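Local coordinates for protein CobT (Thermus thermophilus, PDB 1J33) that probably catalyses transfer of the phosphoribosyl group from nicotinate mononucleotide to 5,6-dimethylbenzimidazole, giving alpha-ribazole 5'-phosphate for cobalamin synthesis, at residues Lys117-Thr122 and Gly226-Val231. Numbering follows the deposited sequence.
Sequences KVRPGT and GGIELV
Ile228 points from the first turn of helix 228-242 into the curved loop 117-122, which follows strand 113-115, an outer strand of the parallel beta sheet in this alpha/beta fold, and its branches meet three side chains. Its terminal CD1 meets Arg119 CG at 3.3 Å where the two side chains cross at about a right angle. Thr122 CG2 lies 3.3 Å from Ile228 CG1, tight for two carbons, while Ile228 CG2 turns to Val118 CG2 at 4.0 Å. A branched aliphatic residue suits this place because its longer arm, CG1 to CD1, can lie against Thr122 CG2 and the arginine methylenes while CG2 faces Val118. With CG between the backbone N and the carbonyl carbon (chi1 60°), Arg119 lays its methylenes against Ile228, and a bend at chi3 brings NE to a bent hydrogen bond with Gly121 O at 3.0 Å, the oxygen lying 27° out of the guanidinium plane. Its NH1 forms a salt bridge with Glu135 of helix 133-152. An alanine in place of Arg119 would remove the methylenes over Ile228 CD1 and would probably leave Glu135 without this cationic mate. Gly121 takes a positive phi, which a residue with a beta carbon adopts less readily. On the helix side, Gly227 occupies the N-cap position; a beta carbon there would clash with Glu229 OE1. Thr122 uses both its branches: CG2 packs on the isoleucine, while OG1 is hydrogen-bonded to Gly57 N and to a water at 2.6 Å that donates to Gly226 O at 2.9 Å.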
loop_
_atom_site.group_PDB
_atom_site.type_symbol
_atom_site.label_atom_id
_atom_site.label_comp_id
_atom_site.label_asym_id
_atom_site.label_seq_id
_atom_site.Cartn_x
_atom_site.Cartn_y
_atom_site.Cartn_z
ATOM N N LYS A 117 -34.103 0.149 4.530
ATOM C CA LYS A 117 -34.181 -0.702 5.715
ATOM C C LYS A 117 -35.067 -1.923 5.502
ATOM O O LYS A 117 -36.283 -1.801 5.355
ATOM C CB LYS A 117 -34.701 0.092 6.921
ATOM C CG LYS A 117 -34.403 -0.563 8.266
ATOM C CD LYS A 117 -35.148 0.101 9.422
ATOM C CE LYS A 117 -34.828 1.587 9.551
ATOM N NZ LYS A 117 -33.408 1.852 9.939
ATOM N N VAL A 118 -34.445 -3.097 5.495
ATOM C CA VAL A 118 -35.155 -4.359 5.309
ATOM C C VAL A 118 -35.921 -4.721 6.577
ATOM O O VAL A 118 -37.010 -5.288 6.513
ATOM C CB VAL A 118 -34.161 -5.500 4.954
ATOM C CG1 VAL A 118 -34.889 -6.839 4.853
ATOM C CG2 VAL A 118 -33.473 -5.180 3.639
ATOM N N ARG A 119 -35.335 -4.390 7.725
ATOM C CA ARG A 119 -35.937 -4.645 9.033
ATOM C C ARG A 119 -35.022 -4.062 10.105
ATOM O O ARG A 119 -33.823 -3.888 9.878
ATOM C CB ARG A 119 -36.117 -6.147 9.278
ATOM C CG ARG A 119 -34.827 -6.946 9.256
ATOM C CD ARG A 119 -35.082 -8.423 9.527
ATOM N NE ARG A 119 -35.373 -8.703 10.930
ATOM C CZ ARG A 119 -35.884 -9.849 11.371
ATOM N NH1 ARG A 119 -36.164 -10.826 10.517
ATOM N NH2 ARG A 119 -36.113 -10.023 12.665
ATOM N N PRO A 120 -35.577 -3.742 11.285
ATOM C CA PRO A 120 -34.760 -3.177 12.364
ATOM C C PRO A 120 -33.794 -4.207 12.932
ATOM O O PRO A 120 -34.063 -4.820 13.961
ATOM C CB PRO A 120 -35.802 -2.730 13.384
ATOM C CG PRO A 120 -36.879 -3.768 13.212
ATOM C CD PRO A 120 -36.985 -3.868 11.705
ATOM N N GLY A 121 -32.668 -4.390 12.249
ATOM C CA GLY A 121 -31.684 -5.354 12.701
ATOM C C GLY A 121 -32.188 -6.763 12.466
ATOM O O GLY A 121 -33.389 -6.986 12.322
ATOM N N THR A 122 -31.276 -7.723 12.404
ATOM C CA THR A 122 -31.670 -9.109 12.205
ATOM C C THR A 122 -32.130 -9.677 13.543
ATOM O O THR A 122 -32.000 -9.025 14.580
ATOM C CB THR A 122 -30.490 -9.957 11.724
ATOM O OG1 THR A 122 -29.396 -9.789 12.630
ATOM C CG2 THR A 122 -30.058 -9.541 10.323
ATOM N N GLY A 226 -26.288 -15.201 8.566
ATOM C CA GLY A 226 -25.566 -13.954 8.388
ATOM C C GLY A 226 -26.175 -12.661 8.889
ATOM O O GLY A 226 -26.874 -12.622 9.907
ATOM N N GLY A 227 -25.887 -11.589 8.156
ATOM C CA GLY A 227 -26.393 -10.281 8.509
ATOM C C GLY A 227 -26.952 -9.615 7.275
ATOM O O GLY A 227 -26.531 -9.918 6.155
ATOM N N ILE A 228 -27.901 -8.706 7.470
ATOM C CA ILE A 228 -28.522 -8.018 6.351
ATOM C C ILE A 228 -27.499 -7.251 5.524
ATOM O O ILE A 228 -27.567 -7.260 4.297
ATOM C CB ILE A 228 -29.602 -7.035 6.832
ATOM C CG1 ILE A 228 -30.666 -7.793 7.625
ATOM C CG2 ILE A 228 -30.223 -6.320 5.637
ATOM C CD1 ILE A 228 -31.635 -6.893 8.362
ATOM N N GLU A 229 -26.554 -6.586 6.188
ATOM C CA GLU A 229 -25.552 -5.826 5.453
ATOM C C GLU A 229 -24.581 -6.755 4.729
ATOM O O GLU A 229 -24.066 -6.405 3.667
ATOM C CB GLU A 229 -24.778 -4.861 6.374
ATOM C CG GLU A 229 -23.616 -5.487 7.139
ATOM C CD GLU A 229 -24.033 -6.091 8.466
ATOM O OE1 GLU A 229 -25.111 -6.726 8.530
ATOM O OE2 GLU A 229 -23.271 -5.946 9.447
ATOM N N LEU A 230 -24.328 -7.935 5.289
ATOM C CA LEU A 230 -23.412 -8.872 4.638
ATOM C C LEU A 230 -24.029 -9.333 3.320
ATOM O O LEU A 230 -23.322 -9.507 2.324
ATOM C CB LEU A 230 -23.133 -10.084 5.533
ATOM C CG LEU A 230 -22.475 -9.816 6.891
ATOM C CD1 LEU A 230 -22.187 -11.139 7.577
ATOM C CD2 LEU A 230 -21.176 -9.037 6.707
ATOM N N VAL A 231 -25.346 -9.532 3.313
ATOM C CA VAL A 231 -26.034 -9.949 2.096
ATOM C C VAL A 231 -26.041 -8.781 1.116
ATOM O O VAL A 231 -25.855 -8.968 -0.082
ATOM C CB VAL A 231 -27.492 -10.391 2.385
ATOM C CG1 VAL A 231 -28.229 -10.687 1.073
ATOM C CG2 VAL A 231 -27.484 -11.631 3.250
HETATM O O HOH W 1 -27.136 -11.058 12.379
#